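Local coordinates for protein gdp-l-fucose synthetase (Naegleria fowleri, PDB 6AQZ) that binds NADP and probably catalyses the NADPH-dependent epimerisation and reduction that yield GDP-L-fucose, at residues 238-249 with 309-319. Numbering follows the deposited sequence.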
loop_
_atom_site.group_PDB
_atom_site.type_symbol
_atom_site.label_atom_id
_atom_site.label_comp_id
_atom_site.label_asym_id
_atom_site.label_seq_id
_atom_site.Cartn_x
_atom_site.Cartn_y
_atom_site.Cartn_z
ATOM N N LEU A 238 -17.891 20.470 4.332
ATOM C CA LEU A 238 -18.863 20.120 3.298
ATOM C C LEU A 238 -20.054 19.426 3.931
ATOM O O LEU A 238 -19.895 18.382 4.572
ATOM C CB LEU A 238 -18.235 19.233 2.216
ATOM C CG LEU A 238 -19.132 18.889 1.025
ATOM C CD1 LEU A 238 -19.596 20.184 0.320
ATOM C CD2 LEU A 238 -18.390 17.966 0.057
ATOM N N TYR A 239 -21.242 20.007 3.745
ATOM C CA TYR A 239 -22.483 19.399 4.216
ATOM C C TYR A 239 -22.698 18.045 3.561
ATOM O O TYR A 239 -22.639 17.920 2.335
ATOM C CB TYR A 239 -23.665 20.327 3.903
ATOM C CG TYR A 239 -24.994 19.956 4.532
ATOM C CD1 TYR A 239 -25.054 19.285 5.749
ATOM C CD2 TYR A 239 -26.194 20.321 3.921
ATOM C CE1 TYR A 239 -26.273 18.966 6.331
ATOM C CE2 TYR A 239 -27.428 20.014 4.497
ATOM C CZ TYR A 239 -27.461 19.336 5.703
ATOM O OH TYR A 239 -28.666 19.015 6.283
ATOM N N SER A 240 -23.012 17.040 4.375
ATOM C CA SER A 240 -23.152 15.694 3.837
ATOM C C SER A 240 -24.229 15.597 2.758
ATOM O O SER A 240 -24.063 14.834 1.800
ATOM C CB SER A 240 -23.426 14.716 4.976
ATOM O OG SER A 240 -24.668 15.003 5.580
ATOM N N HIS A 241 -25.334 16.348 2.872
ATOM C CA HIS A 241 -26.327 16.283 1.798
ATOM C C HIS A 241 -25.768 16.848 0.485
ATOM O O HIS A 241 -26.033 16.306 -0.597
ATOM C CB HIS A 241 -27.602 17.018 2.201
ATOM C CG HIS A 241 -28.336 16.365 3.325
ATOM N ND1 HIS A 241 -29.506 16.875 3.845
ATOM C CD2 HIS A 241 -28.067 15.244 4.031
ATOM C CE1 HIS A 241 -29.929 16.093 4.821
ATOM N NE2 HIS A 241 -29.069 15.100 4.961
ATOM N N ASP A 242 -24.978 17.921 0.564
ATOM C CA ASP A 242 -24.300 18.418 -0.626
ATOM C C ASP A 242 -23.302 17.391 -1.168
ATOM O O ASP A 242 -23.264 17.130 -2.380
ATOM C CB ASP A 242 -23.589 19.728 -0.310
ATOM C CG ASP A 242 -24.526 20.864 -0.087
ATOM O OD1 ASP A 242 -25.749 20.716 -0.332
ATOM O OD2 ASP A 242 -24.018 21.927 0.320
ATOM N N ALA A 243 -22.507 16.779 -0.285
ATOM C CA ALA A 243 -21.566 15.750 -0.730
ATOM C C ALA A 243 -22.295 14.605 -1.418
ATOM O O ALA A 243 -21.804 14.054 -2.415
ATOM C CB ALA A 243 -20.752 15.215 0.451
ATOM N N ALA A 244 -23.479 14.242 -0.897
ATOM C CA ALA A 244 -24.275 13.175 -1.497
ATOM C C ALA A 244 -24.735 13.530 -2.915
ATOM O O ALA A 244 -24.817 12.650 -3.782
ATOM C CB ALA A 244 -25.483 12.858 -0.599
ATOM N N ARG A 245 -25.109 14.795 -3.153
ATOM C CA ARG A 245 -25.493 15.218 -4.497
ATOM C C ARG A 245 -24.284 15.225 -5.439
ATOM O O ARG A 245 -24.382 14.795 -6.599
ATOM C CB ARG A 245 -26.160 16.599 -4.445
ATOM C CG ARG A 245 -27.550 16.601 -3.804
ATOM C CD ARG A 245 -28.268 17.927 -4.015
ATOM N NE ARG A 245 -27.648 18.989 -3.237
ATOM C CZ ARG A 245 -27.168 20.127 -3.728
ATOM N NH1 ARG A 245 -27.211 20.385 -5.034
ATOM N NH2 ARG A 245 -26.635 21.008 -2.891
ATOM N N MET A 246 -23.133 15.697 -4.949
ATOM C CA MET A 246 -21.906 15.651 -5.730
ATOM C C MET A 246 -21.508 14.216 -6.028
ATOM O O MET A 246 -21.063 13.902 -7.144
ATOM C CB MET A 246 -20.786 16.359 -4.974
ATOM C CG MET A 246 -21.146 17.768 -4.617
ATOM S SD MET A 246 -20.037 18.511 -3.418
ATOM C CE MET A 246 -18.699 19.060 -4.467
ATOM N N LEU A 247 -21.668 13.329 -5.047
ATOM C CA LEU A 247 -21.363 11.923 -5.290
ATOM C C LEU A 247 -22.316 11.343 -6.325
ATOM O O LEU A 247 -21.901 10.573 -7.200
ATOM C CB LEU A 247 -21.420 11.125 -3.982
ATOM C CG LEU A 247 -21.301 9.595 -3.963
ATOM C CD1 LEU A 247 -19.942 9.102 -4.546
ATOM C CD2 LEU A 247 -21.426 9.108 -2.548
ATOM N N LEU A 248 -23.609 11.683 -6.227
ATOM C CA LEU A 248 -24.571 11.153 -7.190
ATOM C C LEU A 248 -24.321 11.699 -8.596
ATOM O O LEU A 248 -24.403 10.950 -9.576
ATOM C CB LEU A 248 -25.992 11.431 -6.719
ATOM C CG LEU A 248 -26.313 10.534 -5.515
ATOM C CD1 LEU A 248 -27.636 10.926 -4.856
ATOM C CD2 LEU A 248 -26.278 9.050 -5.867
ATOM N N TRP A 249 -24.008 12.989 -8.715
ATOM C CA TRP A 249 -23.575 13.509 -10.007
ATOM C C TRP A 249 -22.387 12.713 -10.554
ATOM O O TRP A 249 -22.347 12.374 -11.740
ATOM C CB TRP A 249 -23.227 14.995 -9.878
ATOM C CG TRP A 249 -22.660 15.561 -11.113
ATOM C CD1 TRP A 249 -23.334 16.198 -12.114
ATOM C CD2 TRP A 249 -21.282 15.534 -11.514
ATOM N NE1 TRP A 249 -22.467 16.569 -13.113
ATOM C CE2 TRP A 249 -21.198 16.179 -12.770
ATOM C CE3 TRP A 249 -20.113 15.027 -10.932
ATOM C CZ2 TRP A 249 -19.991 16.340 -13.454
ATOM C CZ3 TRP A 249 -18.901 15.176 -11.621
ATOM C CH2 TRP A 249 -18.858 15.823 -12.868
ATOM N N PHE A 309 -14.204 19.716 -9.931
ATOM C CA PHE A 309 -15.655 19.661 -9.860
ATOM C C PHE A 309 -16.273 20.975 -10.323
ATOM O O PHE A 309 -17.288 20.983 -11.031
ATOM C CB PHE A 309 -16.090 19.325 -8.421
ATOM C CG PHE A 309 -17.540 19.039 -8.293
ATOM C CD1 PHE A 309 -18.449 20.071 -8.131
ATOM C CD2 PHE A 309 -18.008 17.739 -8.378
ATOM C CE1 PHE A 309 -19.812 19.809 -8.012
ATOM C CE2 PHE A 309 -19.377 17.467 -8.268
ATOM C CZ PHE A 309 -20.277 18.509 -8.087
ATOM N N LEU A 310 -15.647 22.098 -9.965
ATOM C CA LEU A 310 -16.153 23.390 -10.408
ATOM C C LEU A 310 -16.081 23.514 -11.928
ATOM O O LEU A 310 -16.960 24.106 -12.556
ATOM C CB LEU A 310 -15.364 24.504 -9.727
ATOM C CG LEU A 310 -15.732 25.898 -10.212
ATOM C CD1 LEU A 310 -17.082 26.285 -9.632
ATOM C CD2 LEU A 310 -14.658 26.878 -9.821
ATOM N N ARG A 311 -15.035 22.968 -12.535
ATOM C CA ARG A 311 -14.923 22.992 -13.986
ATOM C C ARG A 311 -15.866 21.980 -14.634
ATOM O O ARG A 311 -16.421 22.247 -15.705
ATOM C CB ARG A 311 -13.460 22.763 -14.392
ATOM C CG ARG A 311 -13.246 22.257 -15.801
ATOM C CD ARG A 311 -11.743 22.129 -16.166
ATOM N NE ARG A 311 -11.083 21.001 -15.499
ATOM C CZ ARG A 311 -11.208 19.735 -15.891
ATOM N NH1 ARG A 311 -11.975 19.430 -16.936
ATOM N NH2 ARG A 311 -10.570 18.768 -15.249
ATOM N N LEU A 312 -16.061 20.814 -14.013
ATOM C CA LEU A 312 -16.892 19.798 -14.648
ATOM C C LEU A 312 -18.378 20.019 -14.390
ATOM O O LEU A 312 -19.211 19.621 -15.212
ATOM C CB LEU A 312 -16.470 18.407 -14.173
ATOM C CG LEU A 312 -15.130 18.019 -14.801
ATOM C CD1 LEU A 312 -14.724 16.607 -14.449
ATOM C CD2 LEU A 312 -15.220 18.216 -16.319
ATOM N N ASN A 313 -18.734 20.685 -13.295
ATOM C CA ASN A 313 -20.134 20.893 -12.930
ATOM C C ASN A 313 -20.288 22.325 -12.443
ATOM O O ASN A 313 -20.523 22.577 -11.256
ATOM C CB ASN A 313 -20.560 19.871 -11.871
ATOM C CG ASN A 313 -22.060 19.825 -11.640
ATOM O OD1 ASN A 313 -22.840 20.508 -12.312
ATOM N ND2 ASN A 313 -22.476 18.961 -10.715
ATOM N N PRO A 314 -20.168 23.302 -13.354
ATOM C CA PRO A 314 -20.149 24.707 -12.916
ATOM C C PRO A 314 -21.452 25.199 -12.308
ATOM O O PRO A 314 -21.397 26.100 -11.460
ATOM C CB PRO A 314 -19.798 25.477 -14.202
ATOM C CG PRO A 314 -20.196 24.567 -15.329
ATOM C CD PRO A 314 -19.930 23.170 -14.807
ATOM N N THR A 315 -22.610 24.629 -12.658
ATOM C CA THR A 315 -23.865 25.144 -12.111
ATOM C C THR A 315 -24.237 24.532 -10.760
ATOM O O THR A 315 -25.358 24.751 -10.287
ATOM C CB THR A 315 -25.049 24.902 -13.056
ATOM O OG1 THR A 315 -25.262 23.490 -13.189
ATOM C CG2 THR A 315 -24.867 25.575 -14.423
ATOM N N PHE A 316 -23.343 23.779 -10.122
ATOM C CA PHE A 316 -23.716 23.135 -8.871
ATOM C C PHE A 316 -23.956 24.160 -7.770
ATOM O O PHE A 316 -23.163 25.086 -7.581
ATOM C CB PHE A 316 -22.652 22.139 -8.434
ATOM C CG PHE A 316 -23.021 21.389 -7.195
ATOM C CD1 PHE A 316 -23.821 20.259 -7.276
ATOM C CD2 PHE A 316 -22.571 21.803 -5.952
ATOM C CE1 PHE A 316 -24.161 19.543 -6.133
ATOM C CE2 PHE A 316 -22.897 21.088 -4.819
ATOM C CZ PHE A 316 -23.704 19.962 -4.903
ATOM N N GLN A 317 -25.046 23.973 -7.031
ATOM C CA GLN A 317 -25.474 24.873 -5.964
ATOM C C GLN A 317 -25.229 24.213 -4.615
ATOM O O GLN A 317 -25.673 23.080 -4.384
ATOM C CB GLN A 317 -26.951 25.234 -6.114
ATOM C CG GLN A 317 -27.306 25.970 -7.396
ATOM C CD GLN A 317 -26.884 27.432 -7.381
ATOM O OE1 GLN A 317 -25.760 27.767 -7.001
ATOM N NE2 GLN A 317 -27.790 28.310 -7.800
ATOM N N TYR A 318 -24.465 24.887 -3.759
ATOM C CA TYR A 318 -24.216 24.442 -2.394
ATOM C C TYR A 318 -25.320 24.931 -1.438
ATOM O O TYR A 318 -26.035 25.902 -1.706
ATOM C CB TYR A 318 -22.855 24.943 -1.897
ATOM C CG TYR A 318 -21.623 24.369 -2.576
ATOM C CD1 TYR A 318 -21.202 23.065 -2.323
ATOM C CD2 TYR A 318 -20.851 25.144 -3.432
ATOM C CE1 TYR A 318 -20.067 22.534 -2.933
ATOM C CE2 TYR A 318 -19.706 24.625 -4.045
ATOM C CZ TYR A 318 -19.319 23.319 -3.794
ATOM O OH TYR A 318 -18.185 22.803 -4.401
ATOM N N THR A 319 -25.446 24.235 -0.306
ATOM C CA THR A 319 -26.250 24.726 0.816
ATOM C C THR A 319 -25.427 25.737 1.609
ATOM O O THR A 319 -24.280 25.446 1.956
ATOM C CB THR A 319 -26.663 23.585 1.759
ATOM O OG1 THR A 319 -27.373 22.565 1.048
ATOM C CG2 THR A 319 -27.536 24.120 2.908
#
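Trp249 lies against Asn313, Phe309 and Leu312 at the end of helix 307-312. Asn313 lays its amide over one face of the indole, ND2 standing 3.2 Å from Trp249 CD1, while Phe309 directs its edge at the face of the six-membered ring in a T-shaped pair with planes 67° apart. Leu312 adds its CB, 3.8 Å from Trp249 CH2. One turn earlier, Met246 packs on both Phe309 and Phe316: its CG lies 3.4 Å from Phe316 CZ, and the bend at chi3 (83°) carries CE over the centre of the Phe309 ring, 3.7 Å from the centroid, a CH-pi contact. Helix 240-253, which follows strand 234-239 of the NADP-binding Rossmann-type domain, packs its other side on helix 35-46; here the chain that leaves helix 307-312 through the type I turn Asn313-Phe316 runs back along helix 240-253 toward its N-terminal end. Phe316 also covers one face of the Arg245 guanidinium, the planes only 9° apart. Held flat there, Arg245 NH2 donates in plane to Gln317 O (2.7 Å) and forms a salt bridge to Asp242 OD1. That carboxylate grips Thr319 on its syn sides, OD2 taking the backbone N at 2.8 Å and OD1 the hydroxyl OG1.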